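Local coordinates for protein halogenase PltM (Pseudomonas fluorescens, PDB 6BZN) that halogenates phenolic compounds and, as a flavoprotein of the tryptophan halogenase family, binds FAD and probably relies on reduced flavin for the reaction, at residues L74-K79 / A429-L434; A87-P92 / Q97-S102; D93-H98 / P134-F139; S217-M222 / W257-P262. All coordinates share one frame; numbering follows the deposited sequence.

How the interactions relate
Interactions 2 and 3 form one cluster, their centres about 4 Å apart: both use helix 92-98, and G100 N of interaction 2 probably hydrogen-bonds to I95 O of interaction 3 at 3.0 Å. Interaction 1 touches interaction 2 through helix 68-81, where L74 and R75 meet L89 and S90; the two centres are about 18 Å apart. Interaction 3 also reaches interaction 4 through a probable hydrogen bond of 2.8 Å from H137 ND1 to P262 O. Interactions 2, 3 and 4 each have a side chain about 4 Å from that of an FAD-binding residue (I33, R140 and L354, V62), although this chain carries no flavin; interaction 1 lies farther off.

Interaction 1 of 4, residues L74-K79 / A429-L434; sequences LRLLSK and AFLQKL
L76 on helix 68-81 reaches across to helix 410-441 and puts its two methyls on different residues there. CD1 of L76 meets CD2 of L431 at 4.1 Å, and the two leucine side chains cross at about a right angle, so that one branch of each does the touching. The other methyl, CD2 of L76, lies over the next turn, against the backbone: L76 CD2 is 4.1 Å from L434 C and 4.5 Å from L434 CB. The fork of L76 is therefore shared between positions i and i+3 of the partner helix. Its CB already points at helix 410-441, and the first torsion (chi1 -76°) sets CG opposite the carbonyl carbon; the nearest CA atoms, those of L76 and L434, are 8.2 Å apart.

Along one side the contact turns polar. R75 NH1 donates to a water at 3.0 Å, and the same water takes a weak bond of 3.4 Å from Q432 NE2. The water thus accepts from both side chains, a loose bridge between a partly exposed arginine and an exposed glutamine. R75 also has a long, weak ion pair with E439, farther along helix 410-441.

Beyond the two segments, F447 of helix 444-452 touches both L76 and L434, and L435 packs on L76 as well. This is apolar helix-to-helix packing with a single bridging water at its side, and it joins helix 68-81, within the tryptophan halogenase family region, to the long helix 410-441 of the C-terminal helical part of the chain.

Interaction 2 of 4, residues A87-P92 / Q97-S102; sequences AYLSHP and QHVGSS
The backbone runs from the end of helix 84-88 through a type I turn, Y88 to H91, into helix 92-98, and this doubling back brings the CA atoms of Y88 and H98 to 7.4 Å. Across the gap the two rings lie face to face, centroids 3.8 Å apart and planes inclined by only 12°. CE2 of Y88 sits over the centre of the imidazole, 3.4 Å from CG of H98, while CD2 of H98 sits over the phenol ring in return. On the far face of the imidazole, CG of its neighbour Q97 lies toward the rim. The fold sets up the stack: both CB atoms point across the gap, and each residue has chi1 near -60°, with CG opposite the carbonyl carbon.

L89 and V99 make the second, apolar contact: CD2 of L89 meets CG2 of V99 at 3.8 Å, the side chains crossing roughly at right angles. F146 of helix 140-153 touches both. H91 N bonds to Y88 O across the turn; just before it, A87 O accepts from both S90 N and S90 OG, the latter at 2.9 Å and in the carbonyl plane.

Chemically, the contact pairs an aromatic stack in a partly exposed setting with an aliphatic touch on the more buried side, where L89 also comes near the FAD-binding residue I33. Such close parallel stacking should limit rotation of the imidazole, and any positive charge on H98 would probably be stabilised by the phenol face.

Interaction 3 of 4, residues D93-H98 / P134-F139; sequences DKIIQH and PEAHLF
An apolar helix-on-strand contact joins helix 92-98 to strand 134-138, the partner of strand 104-107 in a small antiparallel sheet. One methyl carries it: CD1 of I95 lies 3.7 Å from CB of A136 and 3.9 Å from CD2 of L138. The isoleucine comes straight down toward the strand, its CG1 opposite the carbonyl carbon (chi1 -69°), and the extended chi2 (167°) gives CD1 its full reach. It crosses L138 at about a right angle and touches the leucine by one branch. The CA atoms of I95 and A136 are 8.4 Å apart, and the methyl CB of A136 meets the tip of I95.

I143 of helix 140-153 touches both I95 and L138, and C104 of strand 104-107 packs on I95. L138 lies about 4 Å, side chain to side chain, from R140 and L354, both FAD-binding. E135 and H137 take no part and have polar partners of their own: a salt bridge to K107 for E135, and hydrogen bonds to P262 O and T248 OG1 for H137.

All three contacting residues are buried and purely aliphatic, so the contact probably rests on dispersion and the exclusion of water, with little directional preference.

Interaction 4 of 4, residues S217-M222 / W257-P262; sequences SFFTHM and WLWVIP
The large mixed beta-sheet of the halogenase supplies both partners here: strands 215-223 and 256-262 are not neighbours but flank strand 273-281, and W259 and F219 meet across that intervening strand, on one face of the sheet. With a whole strand between them, the CA atoms of F219 and W259 are 9.2 Å apart, and a long side chain is needed to cover the distance. The indole provides it. Its six-membered ring extends toward strand 215-223, and both CZ2 and CH2 of W259 arrive 3.9 Å from CB of F219. The tryptophan thus touches the root of the phenylalanine, while the phenyl group itself leads away, toward V62, an FAD-binding residue, and I319 of the adjoining strand. Each aromatic has its CG between the backbone N and the carbonyl carbon, yet with different results: chi1 80° leans the indole across the middle strand toward F219, whereas chi1 49° carries the phenyl off the sheet, away from the indole.

The polar ends are tied to the middle strand: S217 OG hydrogen-bonds to Q279, and W259 NE1 to S275, which helps fix the rotation of the indole. A glycerol, probably from the crystallisation liquor, lies about 4 Å from the W259 side chain, perhaps marking a pocket beside it. S217, two residues before F219 and on the same face, adds a looser touch, its OG standing 4.4 Å from W259 CZ3, next to CH2 on the same six-membered ring.

Interaction 1 of 4, residues L74-K79 / A429-L434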
loop_
_atom_site.group_PDB
_atom_site.type_symbol
_atom_site.label_atom_id
_atom_site.label_comp_id
_atom_site.label_asym_id
_atom_site.label_seq_id
_atom_site.Cartn_x
_atom_site.Cartn_y
_atom_site.Cartn_z
ATOM N N LEU A 74 -6.601 9.687 -2.849
ATOM C CA LEU A 74 -7.276 10.403 -1.752
ATOM C C LEU A 74 -7.897 11.698 -2.265
ATOM O O LEU A 74 -9.028 12.033 -1.905
ATOM C CB LEU A 74 -6.336 10.701 -0.588
ATOM C CG LEU A 74 -5.978 9.498 0.287
ATOM C CD1 LEU A 74 -4.782 9.842 1.166
ATOM C CD2 LEU A 74 -7.154 9.038 1.136
ATOM N N ARG A 75 -7.171 12.413 -3.112
ATOM C CA ARG A 75 -7.696 13.650 -3.702
ATOM C C ARG A 75 -8.906 13.366 -4.601
ATOM O O ARG A 75 -9.870 14.139 -4.600
ATOM C CB ARG A 75 -6.601 14.411 -4.469
ATOM C CG ARG A 75 -5.566 15.086 -3.566
ATOM C CD ARG A 75 -4.342 15.585 -4.348
ATOM N NE ARG A 75 -4.612 16.796 -5.126
ATOM C CZ ARG A 75 -3.873 17.263 -6.149
ATOM N NH1 ARG A 75 -2.767 16.646 -6.566
ATOM N NH2 ARG A 75 -4.261 18.372 -6.771
ATOM N N LEU A 76 -8.864 12.259 -5.352
ATOM C CA LEU A 76 -10.006 11.849 -6.170
ATOM C C LEU A 76 -11.239 11.527 -5.302
ATOM O O LEU A 76 -12.355 11.963 -5.608
ATOM C CB LEU A 76 -9.656 10.661 -7.056
ATOM C CG LEU A 76 -8.801 10.999 -8.289
ATOM C CD1 LEU A 76 -8.179 9.743 -8.880
ATOM C CD2 LEU A 76 -9.642 11.731 -9.336
ATOM N N LEU A 77 -11.032 10.778 -4.220
ATOM C CA LEU A 77 -12.108 10.494 -3.278
ATOM C C LEU A 77 -12.722 11.772 -2.715
ATOM O O LEU A 77 -13.955 11.919 -2.677
ATOM C CB LEU A 77 -11.604 9.615 -2.127
ATOM C CG LEU A 77 -11.498 8.137 -2.473
ATOM C CD1 LEU A 77 -10.559 7.421 -1.496
ATOM C CD2 LEU A 77 -12.882 7.493 -2.477
ATOM N N SER A 78 -11.849 12.675 -2.290
ATOM C CA SER A 78 -12.244 13.971 -1.760
ATOM C C SER A 78 -13.090 14.781 -2.755
ATOM O O SER A 78 -14.126 15.323 -2.393
ATOM C CB SER A 78 -10.997 14.762 -1.365
ATOM O OG SER A 78 -11.335 16.024 -0.817
ATOM N N LYS A 79 -12.656 14.819 -4.005
ATOM C CA LYS A 79 -13.339 15.618 -5.024
ATOM C C LYS A 79 -14.594 14.916 -5.530
ATOM O O LYS A 79 -15.631 15.553 -5.709
ATOM C CB LYS A 79 -12.397 15.949 -6.184
ATOM C CG LYS A 79 -12.812 17.195 -6.962
ATOM C CD LYS A 79 -12.484 18.461 -6.171
ATOM C CE LYS A 79 -12.944 19.730 -6.862
ATOM N NZ LYS A 79 -12.278 20.921 -6.251
ATOM N N ALA A 429 0.597 9.554 -13.458
ATOM C CA ALA A 429 0.214 10.538 -14.469
ATOM C C ALA A 429 -1.228 10.329 -14.921
ATOM O O ALA A 429 -1.963 11.312 -15.089
ATOM C CB ALA A 429 1.167 10.498 -15.662
ATOM N N PHE A 430 -1.639 9.068 -15.100
ATOM C CA PHE A 430 -3.017 8.766 -15.499
ATOM C C PHE A 430 -4.031 9.256 -14.458
ATOM O O PHE A 430 -5.027 9.905 -14.796
ATOM C CB PHE A 430 -3.238 7.274 -15.767
ATOM C CG PHE A 430 -4.521 6.993 -16.492
ATOM C CD1 PHE A 430 -4.556 6.995 -17.885
ATOM C CD2 PHE A 430 -5.700 6.765 -15.791
ATOM C CE1 PHE A 430 -5.741 6.758 -18.566
ATOM C CE2 PHE A 430 -6.894 6.532 -16.467
ATOM C CZ PHE A 430 -6.907 6.526 -17.856
ATOM N N LEU A 431 -3.763 8.959 -13.194
ATOM C CA LEU A 431 -4.637 9.412 -12.105
ATOM C C LEU A 431 -4.654 10.945 -12.006
ATOM O O LEU A 431 -5.699 11.542 -11.795
ATOM C CB LEU A 431 -4.215 8.795 -10.773
ATOM C CG LEU A 431 -4.336 7.276 -10.640
ATOM C CD1 LEU A 431 -3.572 6.805 -9.401
ATOM C CD2 LEU A 431 -5.784 6.833 -10.614
ATOM N N GLN A 432 -3.499 11.577 -12.183
ATOM C CA GLN A 432 -3.412 13.039 -12.142
ATOM C C GLN A 432 -4.327 13.682 -13.190
ATOM O O GLN A 432 -4.989 14.675 -12.908
ATOM C CB GLN A 432 -1.964 13.478 -12.377
ATOM C CG GLN A 432 -1.732 14.977 -12.288
ATOM C CD GLN A 432 -0.261 15.324 -12.280
ATOM O OE1 GLN A 432 0.558 14.628 -12.888
ATOM N NE2 GLN A 432 0.093 16.395 -11.577
ATOM N N LYS A 433 -4.348 13.108 -14.387
ATOM C CA LYS A 433 -5.216 13.556 -15.493
ATOM C C LYS A 433 -6.708 13.387 -15.178
ATOM O O LYS A 433 -7.501 14.321 -15.410
ATOM C CB LYS A 433 -4.819 12.805 -16.779
ATOM C CG LYS A 433 -5.698 13.025 -18.006
ATOM C CD LYS A 433 -5.076 12.369 -19.248
ATOM C CE LYS A 433 -5.784 12.736 -20.551
ATOM N NZ LYS A 433 -7.262 12.536 -20.512
ATOM N N LEU A 434 -7.082 12.224 -14.634
ATOM C CA LEU A 434 -8.466 11.979 -14.178
ATOM C C LEU A 434 -8.924 13.031 -13.174
ATOM O O LEU A 434 -10.058 13.521 -13.252
ATOM C CB LEU A 434 -8.611 10.582 -13.553
ATOM C CG LEU A 434 -8.533 9.336 -14.428
ATOM C CD1 LEU A 434 -8.557 8.067 -13.583
ATOM C CD2 LEU A 434 -9.678 9.329 -15.424
HETATM O O HOH W 1 -2.206 17.582 -9.398
#

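Interaction 2 of 4, residues A87-P92 / Q97-S102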
loop_
_atom_site.group_PDB
_atom_site.type_symbol
_atom_site.label_atom_id
_atom_site.label_comp_id
_atom_site.label_asym_id
_atom_site.label_seq_id
_atom_site.Cartn_x
_atom_site.Cartn_y
_atom_site.Cartn_z
ATOM N N ALA A 87 -8.849 15.063 1.323
ATOM C CA ALA A 87 -7.663 15.521 0.579
ATOM C C ALA A 87 -6.524 15.957 1.507
ATOM O O ALA A 87 -5.366 15.821 1.154
ATOM C CB ALA A 87 -8.008 16.651 -0.402
ATOM N N TYR A 88 -6.846 16.455 2.697
ATOM C CA TYR A 88 -5.808 16.760 3.701
ATOM C C TYR A 88 -4.843 15.603 3.938
ATOM O O TYR A 88 -3.632 15.815 4.074
ATOM C CB TYR A 88 -6.411 17.144 5.056
ATOM C CG TYR A 88 -7.225 18.412 5.063
ATOM C CD1 TYR A 88 -7.175 19.314 3.996
ATOM C CD2 TYR A 88 -7.999 18.745 6.169
ATOM C CE1 TYR A 88 -7.916 20.475 4.007
ATOM C CE2 TYR A 88 -8.733 19.921 6.194
ATOM C CZ TYR A 88 -8.681 20.775 5.102
ATOM O OH TYR A 88 -9.377 21.951 5.075
ATOM N N LEU A 89 -5.380 14.387 3.937
ATOM C CA LEU A 89 -4.598 13.205 4.234
ATOM C C LEU A 89 -3.558 12.883 3.155
ATOM O O LEU A 89 -2.685 12.074 3.395
ATOM C CB LEU A 89 -5.535 12.002 4.469
ATOM C CG LEU A 89 -6.515 12.187 5.629
ATOM C CD1 LEU A 89 -7.471 11.007 5.711
ATOM C CD2 LEU A 89 -5.786 12.397 6.948
ATOM N N SER A 90 -3.634 13.510 1.978
ATOM C CA SER A 90 -2.611 13.308 0.941
ATOM C C SER A 90 -1.389 14.203 1.060
ATOM O O SER A 90 -0.413 13.954 0.377
ATOM C CB SER A 90 -3.206 13.485 -0.451
ATOM O OG SER A 90 -3.477 14.841 -0.745
ATOM N N HIS A 91 -1.439 15.251 1.877
ATOM C CA HIS A 91 -0.356 16.247 1.925
ATOM C C HIS A 91 0.229 16.302 3.349
ATOM O O HIS A 91 -0.501 16.568 4.280
ATOM C CB HIS A 91 -0.883 17.654 1.581
ATOM C CG HIS A 91 -1.678 17.753 0.308
ATOM N ND1 HIS A 91 -1.100 17.701 -0.945
ATOM C CD2 HIS A 91 -3.000 17.976 0.099
ATOM C CE1 HIS A 91 -2.037 17.840 -1.869
ATOM N NE2 HIS A 91 -3.197 18.018 -1.261
ATOM N N PRO A 92 1.546 16.092 3.521
ATOM C CA PRO A 92 2.088 16.142 4.887
ATOM C C PRO A 92 1.889 17.487 5.596
ATOM O O PRO A 92 1.628 17.502 6.804
ATOM C CB PRO A 92 3.581 15.844 4.713
ATOM C CG PRO A 92 3.847 15.815 3.261
ATOM C CD PRO A 92 2.566 15.753 2.514
ATOM N N GLN A 97 -1.088 20.371 9.870
ATOM C CA GLN A 97 -1.978 21.501 10.160
ATOM C C GLN A 97 -3.366 21.100 10.699
ATOM O O GLN A 97 -3.887 21.741 11.610
ATOM C CB GLN A 97 -2.111 22.356 8.893
ATOM C CG GLN A 97 -3.045 23.542 8.980
ATOM C CD GLN A 97 -3.117 24.323 7.676
ATOM O OE1 GLN A 97 -2.305 24.132 6.757
ATOM N NE2 GLN A 97 -4.090 25.219 7.591
ATOM N N HIS A 98 -3.951 20.042 10.149
ATOM C CA HIS A 98 -5.341 19.670 10.457
ATOM C C HIS A 98 -5.535 18.423 11.282
ATOM O O HIS A 98 -6.516 18.345 12.004
ATOM C CB HIS A 98 -6.131 19.500 9.173
ATOM C CG HIS A 98 -6.225 20.755 8.375
ATOM N ND1 HIS A 98 -7.100 21.770 8.695
ATOM C CD2 HIS A 98 -5.534 21.176 7.291
ATOM C CE1 HIS A 98 -6.961 22.756 7.826
ATOM N NE2 HIS A 98 -6.021 22.418 6.959
ATOM N N VAL A 99 -4.664 17.435 11.138
ATOM C CA VAL A 99 -4.769 16.210 11.918
ATOM C C VAL A 99 -3.977 16.390 13.213
ATOM O O VAL A 99 -4.482 16.135 14.305
ATOM C CB VAL A 99 -4.244 14.979 11.153
ATOM C CG1 VAL A 99 -4.398 13.725 12.010
ATOM C CG2 VAL A 99 -4.985 14.807 9.837
ATOM N N GLY A 100 -2.725 16.811 13.069
ATOM C CA GLY A 100 -1.884 17.111 14.212
ATOM C C GLY A 100 -0.423 16.968 13.885
ATOM O O GLY A 100 -0.035 16.220 12.980
ATOM N N SER A 101 0.409 17.652 14.656
ATOM C CA SER A 101 1.834 17.705 14.344
ATOM C C SER A 101 2.561 16.362 14.558
ATOM O O SER A 101 3.651 16.168 14.018
ATOM C CB SER A 101 2.527 18.821 15.124
ATOM O OG SER A 101 2.368 18.651 16.520
ATOM N N SER A 102 1.978 15.443 15.324
ATOM C CA SER A 102 2.566 14.116 15.472
ATOM C C SER A 102 2.068 13.107 14.421
ATOM O O SER A 102 2.518 11.957 14.413
ATOM C CB SER A 102 2.302 13.591 16.875
ATOM O OG SER A 102 2.981 14.375 17.851
#

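Interaction 3 of 4, residues D93-H98 / P134-F139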
loop_
_atom_site.group_PDB
_atom_site.type_symbol
_atom_site.label_atom_id
_atom_site.label_comp_id
_atom_site.label_asym_id
_atom_site.label_seq_id
_atom_site.Cartn_x
_atom_site.Cartn_y
_atom_site.Cartn_z
ATOM N N ASP A 93 1.981 18.596 4.858
ATOM C CA ASP A 93 1.806 19.910 5.489
ATOM C C ASP A 93 0.355 20.076 5.949
ATOM O O ASP A 93 0.108 20.549 7.059
ATOM C CB ASP A 93 2.282 21.051 4.575
ATOM C CG ASP A 93 3.808 20.997 4.286
ATOM O OD1 ASP A 93 4.591 20.444 5.093
ATOM O OD2 ASP A 93 4.233 21.513 3.230
ATOM N N LYS A 94 -0.596 19.613 5.144
ATOM C CA LYS A 94 -1.993 19.622 5.552
ATOM C C LYS A 94 -2.279 18.653 6.713
ATOM O O LYS A 94 -3.106 18.966 7.548
ATOM C CB LYS A 94 -2.942 19.321 4.395
ATOM C CG LYS A 94 -2.863 20.273 3.208
ATOM C CD LYS A 94 -3.363 21.680 3.525
ATOM C CE LYS A 94 -3.515 22.488 2.239
ATOM N NZ LYS A 94 -3.255 23.951 2.417
ATOM N N ILE A 95 -1.624 17.489 6.753
ATOM C CA ILE A 95 -1.754 16.571 7.913
ATOM C C ILE A 95 -1.303 17.231 9.212
ATOM O O ILE A 95 -2.018 17.184 10.216
ATOM C CB ILE A 95 -0.967 15.261 7.706
ATOM C CG1 ILE A 95 -1.646 14.434 6.614
ATOM C CG2 ILE A 95 -0.857 14.451 9.010
ATOM C CD1 ILE A 95 -0.810 13.283 6.109
ATOM N N ILE A 96 -0.127 17.854 9.179
ATOM C CA ILE A 96 0.424 18.532 10.357
ATOM C C ILE A 96 -0.560 19.608 10.822
ATOM O O ILE A 96 -0.863 19.716 12.003
ATOM C CB ILE A 96 1.818 19.149 10.032
ATOM C CG1 ILE A 96 2.861 18.052 9.735
ATOM C CG2 ILE A 96 2.315 20.087 11.132
ATOM C CD1 ILE A 96 3.149 17.082 10.842
ATOM N N GLN A 97 -1.088 20.371 9.870
ATOM C CA GLN A 97 -1.978 21.501 10.160
ATOM C C GLN A 97 -3.366 21.100 10.699
ATOM O O GLN A 97 -3.887 21.741 11.610
ATOM C CB GLN A 97 -2.111 22.356 8.893
ATOM C CG GLN A 97 -3.045 23.542 8.980
ATOM C CD GLN A 97 -3.117 24.323 7.676
ATOM O OE1 GLN A 97 -2.305 24.132 6.757
ATOM N NE2 GLN A 97 -4.090 25.219 7.591
ATOM N N HIS A 98 -3.951 20.042 10.149
ATOM C CA HIS A 98 -5.341 19.670 10.457
ATOM C C HIS A 98 -5.535 18.423 11.282
ATOM O O HIS A 98 -6.516 18.345 12.004
ATOM C CB HIS A 98 -6.131 19.500 9.173
ATOM C CG HIS A 98 -6.225 20.755 8.375
ATOM N ND1 HIS A 98 -7.100 21.770 8.695
ATOM C CD2 HIS A 98 -5.534 21.176 7.291
ATOM C CE1 HIS A 98 -6.961 22.756 7.826
ATOM N NE2 HIS A 98 -6.021 22.418 6.959
ATOM N N PRO A 134 6.293 16.632 -1.839
ATOM C CA PRO A 134 6.487 15.720 -0.712
ATOM C C PRO A 134 5.241 14.877 -0.411
ATOM O O PRO A 134 4.119 15.311 -0.656
ATOM C CB PRO A 134 6.774 16.657 0.472
ATOM C CG PRO A 134 7.106 17.971 -0.125
ATOM C CD PRO A 134 6.350 18.041 -1.408
ATOM N N GLU A 135 5.462 13.672 0.092
ATOM C CA GLU A 135 4.379 12.810 0.545
ATOM C C GLU A 135 4.575 12.437 2.002
ATOM O O GLU A 135 5.574 12.813 2.597
ATOM C CB GLU A 135 4.333 11.585 -0.331
ATOM C CG GLU A 135 3.909 11.990 -1.709
ATOM C CD GLU A 135 4.012 10.891 -2.707
ATOM O OE1 GLU A 135 4.422 9.770 -2.333
ATOM O OE2 GLU A 135 3.692 11.177 -3.879
ATOM N N ALA A 136 3.601 11.721 2.567
ATOM C CA ALA A 136 3.571 11.461 4.004
ATOM C C ALA A 136 4.057 10.063 4.381
ATOM O O ALA A 136 3.843 9.084 3.656
ATOM C CB ALA A 136 2.169 11.668 4.533
ATOM N N HIS A 137 4.702 9.996 5.549
ATOM C CA HIS A 137 4.807 8.778 6.332
ATOM C C HIS A 137 3.694 8.879 7.380
ATOM O O HIS A 137 3.764 9.696 8.295
ATOM C CB HIS A 137 6.141 8.688 7.034
ATOM C CG HIS A 137 7.273 8.332 6.131
ATOM N ND1 HIS A 137 8.588 8.513 6.492
ATOM C CD2 HIS A 137 7.290 7.786 4.892
ATOM C CE1 HIS A 137 9.369 8.078 5.519
ATOM N NE2 HIS A 137 8.604 7.633 4.537
ATOM N N LEU A 138 2.675 8.046 7.214
ATOM C CA LEU A 138 1.432 8.140 7.976
ATOM C C LEU A 138 1.557 7.467 9.326
ATOM O O LEU A 138 1.835 6.267 9.390
ATOM C CB LEU A 138 0.306 7.486 7.182
ATOM C CG LEU A 138 0.004 8.038 5.792
ATOM C CD1 LEU A 138 -0.919 7.097 5.064
ATOM C CD2 LEU A 138 -0.624 9.418 5.875
ATOM N N PHE A 139 1.362 8.228 10.406
ATOM C CA PHE A 139 1.330 7.681 11.751
ATOM C C PHE A 139 -0.100 7.233 11.944
ATOM O O PHE A 139 -0.979 8.029 12.280
ATOM C CB PHE A 139 1.776 8.736 12.776
ATOM C CG PHE A 139 1.969 8.218 14.178
ATOM C CD1 PHE A 139 2.766 7.104 14.432
ATOM C CD2 PHE A 139 1.400 8.889 15.270
ATOM C CE1 PHE A 139 2.972 6.651 15.731
ATOM C CE2 PHE A 139 1.608 8.431 16.573
ATOM C CZ PHE A 139 2.396 7.317 16.797
#

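Interaction 4 of 4, residues S217-M222 / W257-P262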
loop_
_atom_site.group_PDB
_atom_site.type_symbol
_atom_site.label_atom_id
_atom_site.label_comp_id
_atom_site.label_asym_id
_atom_site.label_seq_id
_atom_site.Cartn_x
_atom_site.Cartn_y
_atom_site.Cartn_z
ATOM N N SER A 217 7.032 -10.973 8.160
ATOM C CA SER A 217 7.313 -9.607 8.552
ATOM C C SER A 217 7.407 -9.473 10.066
ATOM O O SER A 217 6.583 -10.040 10.799
ATOM C CB SER A 217 6.217 -8.678 8.007
ATOM O OG SER A 217 6.529 -7.322 8.271
ATOM N N PHE A 218 8.420 -8.726 10.511
ATOM C CA PHE A 218 8.589 -8.289 11.892
ATOM C C PHE A 218 8.544 -6.762 11.886
ATOM O O PHE A 218 9.308 -6.139 11.134
ATOM C CB PHE A 218 9.956 -8.665 12.436
ATOM C CG PHE A 218 10.244 -10.146 12.519
ATOM C CD1 PHE A 218 10.689 -10.843 11.406
ATOM C CD2 PHE A 218 10.195 -10.804 13.741
ATOM C CE1 PHE A 218 11.019 -12.185 11.484
ATOM C CE2 PHE A 218 10.512 -12.150 13.838
ATOM C CZ PHE A 218 10.932 -12.844 12.706
ATOM N N PHE A 219 7.703 -6.147 12.709
ATOM C CA PHE A 219 7.599 -4.692 12.710
ATOM C C PHE A 219 7.321 -4.078 14.071
ATOM O O PHE A 219 6.722 -4.701 14.964
ATOM C CB PHE A 219 6.567 -4.201 11.688
ATOM C CG PHE A 219 5.245 -4.914 11.755
ATOM C CD1 PHE A 219 5.068 -6.135 11.113
ATOM C CD2 PHE A 219 4.192 -4.381 12.467
ATOM C CE1 PHE A 219 3.853 -6.806 11.174
ATOM C CE2 PHE A 219 2.971 -5.039 12.524
ATOM C CZ PHE A 219 2.801 -6.251 11.873
ATOM N N THR A 220 7.783 -2.842 14.217
ATOM C CA THR A 220 7.635 -2.104 15.458
ATOM C C THR A 220 7.889 -0.615 15.199
ATOM O O THR A 220 8.200 -0.208 14.066
ATOM C CB THR A 220 8.594 -2.649 16.557
ATOM O OG1 THR A 220 8.213 -2.122 17.828
ATOM C CG2 THR A 220 10.051 -2.275 16.287
ATOM N N HIS A 221 7.775 0.175 16.257
ATOM C CA HIS A 221 8.184 1.556 16.242
ATOM C C HIS A 221 9.286 1.775 17.276
ATOM O O HIS A 221 9.230 1.222 18.374
ATOM C CB HIS A 221 7.013 2.482 16.570
ATOM C CG HIS A 221 6.016 2.646 15.466
ATOM N ND1 HIS A 221 4.861 3.383 15.627
ATOM C CD2 HIS A 221 5.988 2.178 14.200
ATOM C CE1 HIS A 221 4.180 3.382 14.495
ATOM N NE2 HIS A 221 4.848 2.667 13.608
ATOM N N MET A 222 10.263 2.607 16.917
ATOM C CA MET A 222 11.437 2.846 17.760
ATOM C C MET A 222 11.742 4.308 17.969
ATOM O O MET A 222 11.426 5.165 17.125
ATOM C CB MET A 222 12.676 2.186 17.163
ATOM C CG MET A 222 12.564 0.682 16.966
ATOM S SD MET A 222 14.198 0.019 16.598
ATOM C CE MET A 222 13.770 -1.672 16.224
ATOM N N TRP A 257 14.398 -7.712 3.246
ATOM C CA TRP A 257 14.601 -6.279 3.325
ATOM C C TRP A 257 14.099 -5.700 4.635
ATOM O O TRP A 257 13.322 -6.341 5.359
ATOM C CB TRP A 257 13.944 -5.588 2.133
ATOM C CG TRP A 257 12.447 -5.510 2.138
ATOM C CD1 TRP A 257 11.555 -6.514 1.845
ATOM C CD2 TRP A 257 11.661 -4.337 2.390
ATOM N NE1 TRP A 257 10.269 -6.029 1.917
ATOM C CE2 TRP A 257 10.307 -4.695 2.241
ATOM C CE3 TRP A 257 11.974 -3.013 2.740
ATOM C CZ2 TRP A 257 9.263 -3.776 2.443
ATOM C CZ3 TRP A 257 10.955 -2.110 2.912
ATOM C CH2 TRP A 257 9.608 -2.492 2.774
ATOM N N LEU A 258 14.576 -4.496 4.932
ATOM C CA LEU A 258 14.198 -3.763 6.131
ATOM C C LEU A 258 13.857 -2.317 5.762
ATOM O O LEU A 258 14.569 -1.669 4.967
ATOM C CB LEU A 258 15.319 -3.841 7.183
ATOM C CG LEU A 258 15.203 -3.004 8.470
ATOM C CD1 LEU A 258 15.942 -3.647 9.643
ATOM C CD2 LEU A 258 15.729 -1.579 8.269
ATOM N N TRP A 259 12.782 -1.803 6.350
ATOM C CA TRP A 259 12.384 -0.414 6.144
ATOM C C TRP A 259 12.772 0.472 7.313
ATOM O O TRP A 259 12.731 0.032 8.460
ATOM C CB TRP A 259 10.884 -0.305 5.853
ATOM C CG TRP A 259 9.856 -0.355 7.010
ATOM C CD1 TRP A 259 9.694 0.548 8.028
ATOM C CD2 TRP A 259 8.798 -1.309 7.161
ATOM N NE1 TRP A 259 8.606 0.204 8.810
ATOM C CE2 TRP A 259 8.044 -0.934 8.303
ATOM C CE3 TRP A 259 8.411 -2.453 6.442
ATOM C CZ2 TRP A 259 6.927 -1.661 8.745
ATOM C CZ3 TRP A 259 7.300 -3.187 6.896
ATOM C CH2 TRP A 259 6.581 -2.789 8.033
ATOM N N VAL A 260 13.132 1.717 6.985
ATOM C CA VAL A 260 13.320 2.793 7.937
ATOM C C VAL A 260 12.403 3.928 7.467
ATOM O O VAL A 260 12.628 4.544 6.411
ATOM C CB VAL A 260 14.796 3.241 8.009
ATOM C CG1 VAL A 260 14.986 4.316 9.066
ATOM C CG2 VAL A 260 15.700 2.049 8.305
ATOM N N ILE A 261 11.352 4.176 8.248
ATOM C CA ILE A 261 10.281 5.091 7.898
ATOM C C ILE A 261 10.121 6.055 9.070
ATOM O O ILE A 261 9.344 5.786 9.994
ATOM C CB ILE A 261 8.985 4.312 7.587
ATOM C CG1 ILE A 261 9.166 3.540 6.287
ATOM C CG2 ILE A 261 7.777 5.220 7.453
ATOM C CD1 ILE A 261 7.998 2.671 5.916
ATOM N N PRO A 262 10.868 7.174 9.052
ATOM C CA PRO A 262 10.786 8.105 10.187
ATOM C C PRO A 262 9.501 8.896 10.245
ATOM O O PRO A 262 8.978 9.308 9.195
ATOM C CB PRO A 262 11.958 9.066 9.942
ATOM C CG PRO A 262 12.872 8.315 9.052
ATOM C CD PRO A 262 11.972 7.542 8.153
#